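Uncharacterized protein (Pyrococcus horikoshii, PDB 2P8T) is of unknown function but may bind ATP and act as an aminoacyl-tRNA ligase. Local coordinates at residues Y15-V20 against P193-V198; L57-S62 against T70-E75; V90-Y95 against P149-K154; I100-P105 against A163-W168. One frame throughout, in Å; residues are numbered along the deposited sequence.

Interaction 1 of 4, residues Y15-V20 against P193-V198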
loop_
_atom_site.group_PDB
_atom_site.type_symbol
_atom_site.label_atom_id
_atom_site.label_comp_id
_atom_site.label_asym_id
_atom_site.label_seq_id
_atom_site.Cartn_x
_atom_site.Cartn_y
_atom_site.Cartn_z
ATOM N N TYR A 15 1.594 -16.763 2.364
ATOM C CA TYR A 15 1.726 -15.292 2.271
ATOM C C TYR A 15 1.821 -14.873 0.812
ATOM O O TYR A 15 2.245 -15.660 -0.039
ATOM C CB TYR A 15 2.928 -14.755 3.077
ATOM C CG TYR A 15 4.309 -15.233 2.626
ATOM C CD1 TYR A 15 4.975 -14.633 1.555
ATOM C CD2 TYR A 15 4.968 -16.258 3.315
ATOM C CE1 TYR A 15 6.248 -15.066 1.154
ATOM C CE2 TYR A 15 6.246 -16.699 2.922
ATOM C CZ TYR A 15 6.874 -16.102 1.845
ATOM O OH TYR A 15 8.127 -16.529 1.478
ATOM N N THR A 16 1.446 -13.623 0.533
ATOM C CA THR A 16 1.368 -13.115 -0.835
ATOM C C THR A 16 2.396 -11.998 -1.076
ATOM O O THR A 16 2.995 -11.507 -0.129
ATOM C CB THR A 16 -0.053 -12.571 -1.119
ATOM O OG1 THR A 16 -0.289 -11.424 -0.294
ATOM C CG2 THR A 16 -1.106 -13.630 -0.764
ATOM N N VAL A 17 2.594 -11.606 -2.344
ATOM C CA VAL A 17 3.453 -10.452 -2.664
ATOM C C VAL A 17 2.946 -9.191 -1.934
ATOM O O VAL A 17 3.742 -8.345 -1.519
ATOM C CB VAL A 17 3.606 -10.232 -4.203
ATOM C CG1 VAL A 17 2.284 -9.811 -4.834
ATOM C CG2 VAL A 17 4.694 -9.224 -4.525
ATOM N N GLU A 18 1.631 -9.098 -1.725
ATOM C CA GLU A 18 1.065 -7.943 -1.047
ATOM C C GLU A 18 1.489 -7.951 0.405
ATOM O O GLU A 18 1.716 -6.904 0.978
ATOM C CB GLU A 18 -0.470 -7.903 -1.167
ATOM C CG GLU A 18 -0.969 -7.532 -2.562
ATOM C CD GLU A 18 -1.102 -8.709 -3.500
ATOM O OE1 GLU A 18 -0.880 -9.857 -3.052
ATOM O OE2 GLU A 18 -1.449 -8.484 -4.686
ATOM N N ASP A 19 1.596 -9.144 1.005
ATOM C CA ASP A 19 2.106 -9.256 2.365
ATOM C C ASP A 19 3.586 -8.855 2.427
ATOM O O ASP A 19 4.000 -8.196 3.369
ATOM C CB ASP A 19 1.938 -10.688 2.910
ATOM C CG ASP A 19 0.483 -11.124 3.009
ATOM O OD1 ASP A 19 -0.377 -10.329 3.484
ATOM O OD2 ASP A 19 0.204 -12.278 2.620
ATOM N N VAL A 20 4.378 -9.269 1.441
ATOM C CA VAL A 20 5.804 -8.892 1.376
ATOM C C VAL A 20 5.872 -7.374 1.304
ATOM O O VAL A 20 6.528 -6.738 2.144
ATOM C CB VAL A 20 6.535 -9.506 0.161
ATOM C CG1 VAL A 20 8.011 -9.032 0.084
ATOM C CG2 VAL A 20 6.444 -11.052 0.172
ATOM N N PRO A 193 12.733 -7.514 -8.896
ATOM C CA PRO A 193 12.813 -8.972 -8.716
ATOM C C PRO A 193 13.178 -9.399 -7.291
ATOM O O PRO A 193 12.791 -10.487 -6.863
ATOM C CB PRO A 193 13.914 -9.394 -9.687
ATOM C CG PRO A 193 13.971 -8.285 -10.715
ATOM C CD PRO A 193 13.644 -7.038 -9.954
ATOM N N GLU A 194 13.913 -8.550 -6.569
ATOM C CA GLU A 194 14.314 -8.850 -5.204
ATOM C C GLU A 194 13.106 -9.047 -4.298
ATOM O O GLU A 194 13.167 -9.814 -3.350
ATOM C CB GLU A 194 15.231 -7.754 -4.644
ATOM C CG GLU A 194 16.452 -7.478 -5.515
ATOM C CD GLU A 194 17.619 -6.859 -4.754
ATOM O OE1 GLU A 194 17.392 -6.085 -3.801
ATOM O OE2 GLU A 194 18.783 -7.153 -5.118
ATOM N N ILE A 195 12.011 -8.344 -4.593
ATOM C CA ILE A 195 10.760 -8.523 -3.861
ATOM C C ILE A 195 10.053 -9.803 -4.312
ATOM O O ILE A 195 9.586 -10.595 -3.492
ATOM C CB ILE A 195 9.822 -7.303 -4.028
ATOM C CG1 ILE A 195 10.385 -6.089 -3.277
ATOM C CG2 ILE A 195 8.385 -7.619 -3.532
ATOM C CD1 ILE A 195 9.573 -4.802 -3.468
ATOM N N LEU A 196 9.964 -9.990 -5.619
ATOM C CA LEU A 196 9.343 -11.194 -6.185
ATOM C C LEU A 196 10.036 -12.466 -5.691
ATOM O O LEU A 196 9.384 -13.504 -5.532
ATOM C CB LEU A 196 9.372 -11.138 -7.712
ATOM C CG LEU A 196 8.652 -9.966 -8.393
ATOM C CD1 LEU A 196 8.906 -9.978 -9.911
ATOM C CD2 LEU A 196 7.150 -9.975 -8.081
ATOM N N GLU A 197 11.346 -12.381 -5.424
ATOM C CA GLU A 197 12.121 -13.519 -4.891
ATOM C C GLU A 197 11.599 -14.043 -3.542
ATOM O O GLU A 197 11.860 -15.185 -3.160
ATOM C CB GLU A 197 13.602 -13.136 -4.752
ATOM C CG GLU A 197 14.569 -14.307 -4.919
ATOM C CD GLU A 197 16.047 -13.917 -4.883
ATOM O OE1 GLU A 197 16.389 -12.710 -4.726
ATOM O OE2 GLU A 197 16.880 -14.847 -5.023
ATOM N N VAL A 198 10.875 -13.205 -2.811
ATOM C CA VAL A 198 10.406 -13.576 -1.480
ATOM C C VAL A 198 9.206 -14.552 -1.543
ATOM O O VAL A 198 8.950 -15.326 -0.612
ATOM C CB VAL A 198 10.091 -12.315 -0.626
ATOM C CG1 VAL A 198 9.719 -12.704 0.814
ATOM C CG2 VAL A 198 11.280 -11.328 -0.650
#

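Interaction 2 of 4, residues L57-S62 against T70-E75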
loop_
_atom_site.group_PDB
_atom_site.type_symbol
_atom_site.label_atom_id
_atom_site.label_comp_id
_atom_site.label_asym_id
_atom_site.label_seq_id
_atom_site.Cartn_x
_atom_site.Cartn_y
_atom_site.Cartn_z
ATOM N N LEU A 57 17.080 -13.930 2.872
ATOM C CA LEU A 57 17.388 -13.094 1.732
ATOM C C LEU A 57 18.133 -11.801 2.113
ATOM O O LEU A 57 18.395 -10.965 1.249
ATOM C CB LEU A 57 16.093 -12.777 0.976
ATOM C CG LEU A 57 15.582 -13.938 0.112
ATOM C CD1 LEU A 57 14.233 -13.551 -0.428
ATOM C CD2 LEU A 57 16.542 -14.277 -1.022
ATOM N N ASP A 58 18.473 -11.669 3.391
ATOM C CA ASP A 58 19.237 -10.512 3.922
ATOM C C ASP A 58 18.469 -9.211 3.687
ATOM O O ASP A 58 19.061 -8.163 3.386
ATOM C CB ASP A 58 20.634 -10.417 3.304
ATOM C CG ASP A 58 21.514 -9.358 3.991
ATOM O OD1 ASP A 58 21.374 -9.186 5.221
ATOM O OD2 ASP A 58 22.319 -8.696 3.282
ATOM N N ILE A 59 17.149 -9.295 3.806
ATOM C CA ILE A 59 16.310 -8.119 3.635
ATOM C C ILE A 59 15.995 -7.524 4.985
ATOM O O ILE A 59 15.903 -6.304 5.122
ATOM C CB ILE A 59 15.049 -8.425 2.807
ATOM C CG1 ILE A 59 15.470 -8.700 1.357
ATOM C CG2 ILE A 59 14.048 -7.272 2.852
ATOM C CD1 ILE A 59 14.323 -9.248 0.460
ATOM N N ILE A 60 15.852 -8.388 5.978
ATOM C CA ILE A 60 15.693 -7.965 7.372
ATOM C C ILE A 60 16.669 -8.693 8.295
ATOM O O ILE A 60 17.236 -9.731 7.936
ATOM C CB ILE A 60 14.257 -8.175 7.914
ATOM C CG1 ILE A 60 13.943 -9.675 8.103
ATOM C CG2 ILE A 60 13.212 -7.451 7.045
ATOM C CD1 ILE A 60 12.624 -9.933 8.761
ATOM N N ARG A 61 16.871 -8.114 9.472
ATOM C CA ARG A 61 17.632 -8.747 10.540
ATOM C C ARG A 61 16.866 -8.528 11.830
ATOM O O ARG A 61 16.070 -7.593 11.921
ATOM C CB ARG A 61 19.056 -8.171 10.629
ATOM C CG ARG A 61 20.064 -8.750 9.612
ATOM C CD ARG A 61 20.516 -10.166 10.005
ATOM N NE ARG A 61 21.301 -10.864 8.979
ATOM C CZ ARG A 61 20.778 -11.571 7.972
ATOM N NH1 ARG A 61 19.458 -11.645 7.807
ATOM N NH2 ARG A 61 21.581 -12.196 7.115
ATOM N N SER A 62 17.086 -9.404 12.814
ATOM C CA SER A 62 16.371 -9.348 14.090
ATOM C C SER A 62 17.281 -8.926 15.242
ATOM O O SER A 62 18.422 -9.384 15.332
ATOM C CB SER A 62 15.734 -10.695 14.414
ATOM O OG SER A 62 15.222 -10.701 15.735
ATOM N N THR A 70 17.746 -4.328 6.558
ATOM C CA THR A 70 19.183 -4.307 6.294
ATOM C C THR A 70 19.452 -3.222 5.248
ATOM O O THR A 70 18.516 -2.554 4.798
ATOM C CB THR A 70 19.644 -5.643 5.706
ATOM O OG1 THR A 70 19.020 -5.823 4.421
ATOM C CG2 THR A 70 19.276 -6.826 6.638
ATOM N N LEU A 71 20.712 -3.072 4.836
ATOM C CA LEU A 71 21.052 -2.148 3.747
ATOM C C LEU A 71 20.345 -2.542 2.440
ATOM O O LEU A 71 19.784 -1.689 1.744
ATOM C CB LEU A 71 22.564 -2.035 3.569
ATOM C CG LEU A 71 23.294 -1.555 4.840
ATOM C CD1 LEU A 71 24.816 -1.567 4.648
ATOM C CD2 LEU A 71 22.799 -0.186 5.344
ATOM N N LYS A 72 20.321 -3.839 2.147
ATOM C CA LYS A 72 19.519 -4.349 1.021
ATOM C C LYS A 72 18.024 -4.018 1.190
ATOM O O LYS A 72 17.385 -3.542 0.237
ATOM C CB LYS A 72 19.749 -5.858 0.853
ATOM C CG LYS A 72 18.957 -6.480 -0.286
ATOM C CD LYS A 72 19.082 -7.977 -0.280
ATOM C CE LYS A 72 18.113 -8.594 -1.297
ATOM N NZ LYS A 72 18.311 -10.074 -1.354
ATOM N N GLY A 73 17.473 -4.241 2.387
ATOM C CA GLY A 73 16.067 -3.944 2.667
ATOM C C GLY A 73 15.719 -2.460 2.532
ATOM O O GLY A 73 14.657 -2.107 2.016
ATOM N N LYS A 74 16.624 -1.596 3.005
ATOM C CA LYS A 74 16.481 -0.145 2.837
ATOM C C LYS A 74 16.539 0.319 1.378
ATOM O O LYS A 74 15.810 1.246 0.994
ATOM C CB LYS A 74 17.561 0.588 3.653
ATOM C CG LYS A 74 17.496 2.112 3.536
ATOM C CD LYS A 74 16.341 2.676 4.385
ATOM C CE LYS A 74 16.506 4.174 4.630
ATOM N NZ LYS A 74 16.318 4.965 3.400
ATOM N N GLU A 75 17.399 -0.300 0.573
ATOM C CA GLU A 75 17.509 0.045 -0.839
ATOM C C GLU A 75 16.207 -0.364 -1.530
ATOM O O GLU A 75 15.706 0.336 -2.409
ATOM C CB GLU A 75 18.688 -0.655 -1.522
ATOM C CG GLU A 75 20.077 -0.194 -1.061
ATOM C CD GLU A 75 21.200 -0.975 -1.722
ATOM O OE1 GLU A 75 21.051 -2.211 -1.910
ATOM O OE2 GLU A 75 22.243 -0.359 -2.042
HETATM O O HOH W 1 22.168 -5.864 3.420
#

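Interaction 3 of 4, residues V90-Y95 against P149-K154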
loop_
_atom_site.group_PDB
_atom_site.type_symbol
_atom_site.label_atom_id
_atom_site.label_comp_id
_atom_site.label_asym_id
_atom_site.label_seq_id
_atom_site.Cartn_x
_atom_site.Cartn_y
_atom_site.Cartn_z
ATOM N N VAL A 90 -6.466 6.858 6.773
ATOM C CA VAL A 90 -7.558 7.808 6.657
ATOM C C VAL A 90 -8.833 7.153 7.210
ATOM O O VAL A 90 -8.812 6.007 7.669
ATOM C CB VAL A 90 -7.780 8.290 5.178
ATOM C CG1 VAL A 90 -6.561 9.039 4.640
ATOM C CG2 VAL A 90 -8.132 7.110 4.250
ATOM N N SER A 91 -9.937 7.883 7.166
ATOM C CA SER A 91 -11.232 7.328 7.547
ATOM C C SER A 91 -12.264 7.697 6.478
ATOM O O SER A 91 -12.351 8.853 6.059
ATOM C CB SER A 91 -11.631 7.846 8.933
ATOM O OG SER A 91 -13.032 7.795 9.112
ATOM N N VAL A 92 -13.025 6.708 6.006
ATOM C CA VAL A 92 -14.012 6.961 4.960
ATOM C C VAL A 92 -15.358 6.493 5.497
ATOM O O VAL A 92 -15.519 5.314 5.802
ATOM C CB VAL A 92 -13.674 6.223 3.621
ATOM C CG1 VAL A 92 -14.739 6.504 2.555
ATOM C CG2 VAL A 92 -12.303 6.635 3.104
ATOM N N ASP A 93 -16.295 7.428 5.663
ATOM C CA ASP A 93 -17.638 7.095 6.138
ATOM C C ASP A 93 -17.556 6.222 7.402
ATOM O O ASP A 93 -18.309 5.259 7.547
ATOM C CB ASP A 93 -18.440 6.382 5.026
ATOM C CG ASP A 93 -18.930 7.341 3.927
ATOM O OD1 ASP A 93 -19.495 8.402 4.274
ATOM O OD2 ASP A 93 -18.764 7.028 2.715
ATOM N N GLY A 94 -16.605 6.540 8.279
ATOM C CA GLY A 94 -16.429 5.830 9.550
ATOM C C GLY A 94 -15.670 4.507 9.541
ATOM O O GLY A 94 -15.525 3.888 10.591
ATOM N N TYR A 95 -15.210 4.062 8.368
ATOM C CA TYR A 95 -14.363 2.865 8.241
ATOM C C TYR A 95 -12.882 3.235 8.136
ATOM O O TYR A 95 -12.554 4.256 7.527
ATOM C CB TYR A 95 -14.754 2.073 6.990
ATOM C CG TYR A 95 -16.163 1.556 7.033
ATOM C CD1 TYR A 95 -16.474 0.398 7.747
ATOM C CD2 TYR A 95 -17.184 2.226 6.375
ATOM C CE1 TYR A 95 -17.774 -0.069 7.808
ATOM C CE2 TYR A 95 -18.484 1.767 6.422
ATOM C CZ TYR A 95 -18.774 0.614 7.135
ATOM O OH TYR A 95 -20.075 0.147 7.174
ATOM N N PRO A 149 -13.354 15.909 2.708
ATOM C CA PRO A 149 -12.363 16.942 3.027
ATOM C C PRO A 149 -11.268 16.515 4.013
ATOM O O PRO A 149 -10.115 16.903 3.841
ATOM C CB PRO A 149 -13.219 18.086 3.611
ATOM C CG PRO A 149 -14.479 17.425 4.091
ATOM C CD PRO A 149 -14.711 16.239 3.191
ATOM N N GLU A 150 -11.613 15.739 5.033
ATOM C CA GLU A 150 -10.621 15.273 5.992
ATOM C C GLU A 150 -9.651 14.249 5.382
ATOM O O GLU A 150 -8.452 14.241 5.703
ATOM C CB GLU A 150 -11.282 14.753 7.270
ATOM C CG GLU A 150 -11.963 15.851 8.113
ATOM C CD GLU A 150 -11.058 17.064 8.405
ATOM O OE1 GLU A 150 -9.901 16.887 8.832
ATOM O OE2 GLU A 150 -11.517 18.209 8.210
ATOM N N VAL A 151 -10.165 13.408 4.485
ATOM C CA VAL A 151 -9.325 12.444 3.774
ATOM C C VAL A 151 -8.314 13.153 2.880
ATOM O O VAL A 151 -7.118 12.883 2.963
ATOM C CB VAL A 151 -10.192 11.455 2.919
ATOM C CG1 VAL A 151 -9.304 10.542 2.080
ATOM C CG2 VAL A 151 -11.106 10.630 3.834
ATOM N N ALA A 152 -8.808 14.044 2.024
ATOM C CA ALA A 152 -7.982 14.798 1.083
ATOM C C ALA A 152 -6.852 15.545 1.798
ATOM O O ALA A 152 -5.699 15.560 1.330
ATOM C CB ALA A 152 -8.839 15.756 0.264
ATOM N N LYS A 153 -7.176 16.117 2.952
ATOM C CA LYS A 153 -6.197 16.925 3.691
ATOM C C LYS A 153 -4.996 16.127 4.206
ATOM O O LYS A 153 -3.911 16.685 4.391
ATOM C CB LYS A 153 -6.881 17.719 4.818
ATOM C CG LYS A 153 -7.492 19.027 4.322
ATOM C CD LYS A 153 -8.184 19.805 5.433
ATOM C CE LYS A 153 -7.305 20.929 5.998
ATOM N NZ LYS A 153 -7.345 22.162 5.139
ATOM N N LYS A 154 -5.193 14.827 4.426
ATOM C CA LYS A 154 -4.153 13.933 4.927
ATOM C C LYS A 154 -3.213 13.413 3.844
ATOM O O LYS A 154 -2.117 12.934 4.144
ATOM C CB LYS A 154 -4.784 12.744 5.661
ATOM C CG LYS A 154 -5.358 13.100 7.027
ATOM C CD LYS A 154 -5.478 11.869 7.946
ATOM C CE LYS A 154 -4.107 11.336 8.373
ATOM N NZ LYS A 154 -4.186 10.272 9.426
#

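Interaction 4 of 4, residues I100-P105 against A163-W168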
loop_
_atom_site.group_PDB
_atom_site.type_symbol
_atom_site.label_atom_id
_atom_site.label_comp_id
_atom_site.label_asym_id
_atom_site.label_seq_id
_atom_site.Cartn_x
_atom_site.Cartn_y
_atom_site.Cartn_z
ATOM N N ILE A 100 -2.693 5.563 -0.888
ATOM C CA ILE A 100 -1.367 5.421 -1.489
ATOM C C ILE A 100 -1.335 6.159 -2.833
ATOM O O ILE A 100 -2.162 5.919 -3.718
ATOM C CB ILE A 100 -0.964 3.923 -1.698
ATOM C CG1 ILE A 100 -1.108 3.119 -0.397
ATOM C CG2 ILE A 100 0.452 3.825 -2.293
ATOM C CD1 ILE A 100 -0.802 1.599 -0.539
ATOM N N VAL A 101 -0.360 7.049 -2.986
ATOM C CA VAL A 101 -0.134 7.745 -4.248
ATOM C C VAL A 101 0.727 6.829 -5.100
ATOM O O VAL A 101 1.756 6.304 -4.623
ATOM C CB VAL A 101 0.615 9.085 -4.051
ATOM C CG1 VAL A 101 0.900 9.787 -5.397
ATOM C CG2 VAL A 101 -0.136 9.994 -3.104
ATOM N N VAL A 102 0.309 6.633 -6.344
ATOM C CA VAL A 102 1.107 5.890 -7.329
ATOM C C VAL A 102 1.712 6.893 -8.319
ATOM O O VAL A 102 0.994 7.611 -9.020
ATOM C CB VAL A 102 0.264 4.854 -8.099
ATOM C CG1 VAL A 102 1.137 4.081 -9.072
ATOM C CG2 VAL A 102 -0.429 3.900 -7.127
ATOM N N LYS A 103 3.042 6.926 -8.359
ATOM C CA LYS A 103 3.776 7.906 -9.130
ATOM C C LYS A 103 3.913 7.443 -10.554
ATOM O O LYS A 103 4.136 6.263 -10.799
ATOM C CB LYS A 103 5.143 8.169 -8.479
ATOM C CG LYS A 103 4.991 8.905 -7.156
ATOM C CD LYS A 103 6.019 8.507 -6.110
ATOM C CE LYS A 103 5.865 9.391 -4.882
ATOM N NZ LYS A 103 6.787 9.052 -3.759
ATOM N N ASN A 104 3.776 8.384 -11.486
ATOM C CA ASN A 104 3.741 8.109 -12.933
ATOM C C ASN A 104 3.034 6.795 -13.297
ATOM O O ASN A 104 3.673 5.883 -13.832
ATOM C CB ASN A 104 5.155 8.197 -13.565
ATOM C CG ASN A 104 5.137 8.006 -15.103
ATOM O OD1 ASN A 104 4.309 8.596 -15.807
ATOM N ND2 ASN A 104 6.038 7.166 -15.610
ATOM N N PRO A 105 1.711 6.694 -13.009
ATOM C CA PRO A 105 0.965 5.460 -13.236
ATOM C C PRO A 105 0.734 5.198 -14.718
ATOM O O PRO A 105 0.838 6.125 -15.528
ATOM C CB PRO A 105 -0.380 5.736 -12.551
ATOM C CG PRO A 105 -0.534 7.228 -12.669
ATOM C CD PRO A 105 0.842 7.755 -12.457
ATOM N N ALA A 163 -1.620 8.870 -9.613
ATOM C CA ALA A 163 -2.881 8.239 -9.212
ATOM C C ALA A 163 -2.942 8.215 -7.700
ATOM O O ALA A 163 -1.910 8.217 -7.025
ATOM C CB ALA A 163 -2.998 6.822 -9.786
ATOM N N VAL A 164 -4.149 8.227 -7.154
ATOM C CA VAL A 164 -4.294 8.184 -5.709
ATOM C C VAL A 164 -5.275 7.073 -5.376
ATOM O O VAL A 164 -6.464 7.168 -5.718
ATOM C CB VAL A 164 -4.768 9.542 -5.096
ATOM C CG1 VAL A 164 -4.789 9.413 -3.563
ATOM C CG2 VAL A 164 -3.836 10.692 -5.494
ATOM N N ILE A 165 -4.781 6.025 -4.734
ATOM C CA ILE A 165 -5.617 4.878 -4.347
ATOM C C ILE A 165 -6.125 5.161 -2.978
ATOM O O ILE A 165 -5.329 5.460 -2.089
ATOM C CB ILE A 165 -4.785 3.583 -4.247
ATOM C CG1 ILE A 165 -4.178 3.234 -5.599
ATOM C CG2 ILE A 165 -5.606 2.404 -3.692
ATOM C CD1 ILE A 165 -2.936 2.319 -5.453
ATOM N N ILE A 166 -7.440 5.056 -2.783
ATOM C CA ILE A 166 -7.995 5.136 -1.420
ATOM C C ILE A 166 -8.913 3.952 -1.192
ATOM O O ILE A 166 -9.929 3.830 -1.864
ATOM C CB ILE A 166 -8.798 6.436 -1.178
ATOM C CG1 ILE A 166 -7.932 7.656 -1.503
ATOM C CG2 ILE A 166 -9.314 6.506 0.298
ATOM C CD1 ILE A 166 -8.668 8.963 -1.590
ATOM N N THR A 167 -8.539 3.077 -0.267
ATOM C CA THR A 167 -9.419 1.951 0.102
ATOM C C THR A 167 -9.926 2.125 1.526
ATOM O O THR A 167 -9.288 2.816 2.354
ATOM C CB THR A 167 -8.684 0.593 0.028
ATOM O OG1 THR A 167 -7.607 0.581 0.974
ATOM C CG2 THR A 167 -8.148 0.314 -1.367
ATOM N N TRP A 168 -11.044 1.472 1.839
ATOM C CA TRP A 168 -11.485 1.379 3.229
ATOM C C TRP A 168 -12.096 0.020 3.463
ATOM O O TRP A 168 -12.477 -0.659 2.514
ATOM C CB TRP A 168 -12.453 2.512 3.617
ATOM C CG TRP A 168 -13.709 2.569 2.824
ATOM C CD1 TRP A 168 -14.953 2.089 3.196
ATOM C CD2 TRP A 168 -13.878 3.161 1.530
ATOM N NE1 TRP A 168 -15.874 2.349 2.196
ATOM C CE2 TRP A 168 -15.239 3.001 1.166
ATOM C CE3 TRP A 168 -13.009 3.821 0.640
ATOM C CZ2 TRP A 168 -15.748 3.484 -0.044
ATOM C CZ3 TRP A 168 -13.510 4.288 -0.570
ATOM C CH2 TRP A 168 -14.871 4.113 -0.901
#

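Interaction 1 of 4, residues Y15-V20 against P193-V198
Val-20 overlaps Val-198 with both methyls: its CG2 lies 3.7 Å from Val-198 CG1, and its CG1 reaches 4.0 Å from Val-198 CB, the two branched chains slanting across each other. With CG1 turned away from the backbone N (chi1 177°), CG2 faces Val-198 CG1, while CG1 also slides past Ile-195, 3.9 Å from CG2 of that residue. Val-17 meets the same Ile-195 CG2 at about a right angle, its own CG2 4.1 Å away, and Leu-196 CD2 touches Val-17 CG2 at the border. On the other flank Tyr-15, with CG tucked between its backbone N and carbonyl carbon (chi1 63°), lies against Thr-49, Leu-50 and Lys-53 of helix 44-56. Its hydroxyl donates a short 2.5 Å hydrogen bond from OH to Val-198 O, coming nearly straight down the carbonyl at 168°, with that oxygen in the plane of the ring at its edge. A phenylalanine in its place would probably leave the Val-198 carbonyl without this donor and the chain end freer to move. Behind the contact, Thr-16 N donates to Asp-19 OD2 (2.8 Å) and Asp-19 N to Thr-16 OG1 (3.2 Å). This reciprocal pair is a capping box, here starting the first helix of a domain probably of helix-turn-helix type, onto which the C-terminal tail folds back.

Interaction 2 of 4, residues L57-S62 against T70-E75
Thr-70 bears on Asp-58 with both its branches, the hydroxyl on the carbonyl oxygen and the methyl on the carboxylate. Its OG1, held between the backbone N and carbonyl carbon (chi1 65°), donates to Asp-58 O at 2.6 Å from 37° above the carbonyl plane. The same OG1 accepts from Gly-73 N at 3.0 Å, so one hydroxyl caps helix 71-81 and ties it to the turn that ends helix 44-56. The methyl CG2 sits between Asp-58 OD1 and Arg-61 CG, slanting past both side chains. Thr-70 N adds a 3.1 Å bond to Ile-59 O, whose carbonyl also faces the Gly-73 CA, 3.4 Å away. Lys-72 stretches fully extended alongside the 57-59 backbone, passing CE over Ile-59 CG1 (3.7 Å) so that NZ donates to Leu-57 O at 2.8 Å, in the carbonyl plane. A water bridges the same pair of segments, donating to Asp-58 OD2 and accepting from Lys-72 N. Asp-58 OD1 lies over one face of the Arg-61 guanidinium, 3.6 Å from NH2, a pairing of charges without an aimed N-H; Arg-61 NH1 finds a better partner in Ser-55 O. Asp-58, with positive phi, ends helix 44-56 in a Schellman motif. Helix 44-56, hairpin 60-62/67-69 and helix 71-81 are consistent with a winged helix-turn-helix domain, the hairpin being its wing.

Interaction 3 of 4, residues V90-Y95 against P149-K154
Val-151 drives into strand 88-92 with both methyls, and here the contact is tight. Its CG2 presses to 3.1 Å from Ser-91 O, a close approach for a methyl to a carbonyl oxygen, and also reaches Val-92 CG2 at 4.2 Å. CG1, directed away from the backbone N (chi1 175°), meets Val-90 CG1 at 4.0 Å, the two valines crossing at about a right angle. Behind them Val-151 and Val-92 both touch Ile-166 of strand 163-168, so the helix side chain packs over two strands of the sheet. An alanine here is likely to open a gap over Val-90 and Val-92 and to lose the close packing on the Ser-91 carbonyl. The strand belongs to a beta hairpin: 88-92 and 95-102 are joined by a type I' turn from Val-92 to Tyr-95, whose Asp-93 and Gly-94 both have positive phi. Helix 149-154 runs nearly antiparallel to 90-92 (156° between their directions), 7.9 Å from it at the nearest point of their axes. The other side of the contact is looser. Lys-154 lays only the base of its chain against the sheet, CB 4.2 Å from Val-90 CG1, and then bends back so that NZ bonds to Gly-89 O in the same strand. The side chain of Ser-91 is exposed and touches little, in contrast to its closely packed carbonyl oxygen. At the turn, Asp-93 OD2 reaches the Tyr-148 hydroxyl, just ahead of the helix.

Interaction 4 of 4, residues I100-P105 against A163-W168
Peptide units are the flat groups that join here, edge to edge, through four backbone hydrogen bonds. Ile-100 N reaches Ile-165 O at 2.9 Å and Ala-163 N reaches Val-102 O at 3.0 Å, each within the acceptor's carbonyl plane; the returning bonds tilt out of it, Ile-165 N to Ile-100 O by 27° and Val-102 N to Ala-163 O by 35°. The CG corner of the Pro-105 ring meets Ala-163, 3.8 Å from its CB, just past the end of strand 95-102. In this five-stranded antiparallel sheet 163-168 is the central strand, with 95-102 beside it and 124-131 on its other side; Val-101 and Val-164 form a non-hydrogen-bonded pair between two hydrogen-bonded ones. On the face carrying Ile-100, Val-102, Ala-163 and Ile-165, helix 172-187 packs across the sheet, with Ala-179 on Ile-100 and Val-182 on Ile-165. Val-102 CG2 and Ile-165 CD1 are pressed to 3.4 Å, tighter than ordinary methyl contact. The reverse face has Val-101 and Val-164 side by side, CG2 to CG2 4.5 Å, with Tyr-158 against the former and Val-130 against the latter.

In the fold
From the N terminus, segment 15-20 opens a loop of 172 residues that interaction 1 closes only near the C terminus, and every other contact nests inside it. Interaction 2 closes first, within the N-terminal domain, probably of helix-turn-helix type, and touches interaction 1 where Leu-57 and Ile-59 pack on Val-198. Helix 71-81 then leads to the five-stranded sheet; interactions 2 and 4 stay about 13 Å apart at their nearest atoms. In the sheet interactions 3 and 4 cross, their segments alternating along the chain, and meet where Val-92 and Tyr-95 lie against Trp-168. Together they tie hairpin 88-102, helix 149-154 and strand 163-168, while interaction 1 brings the tail back to the first domain.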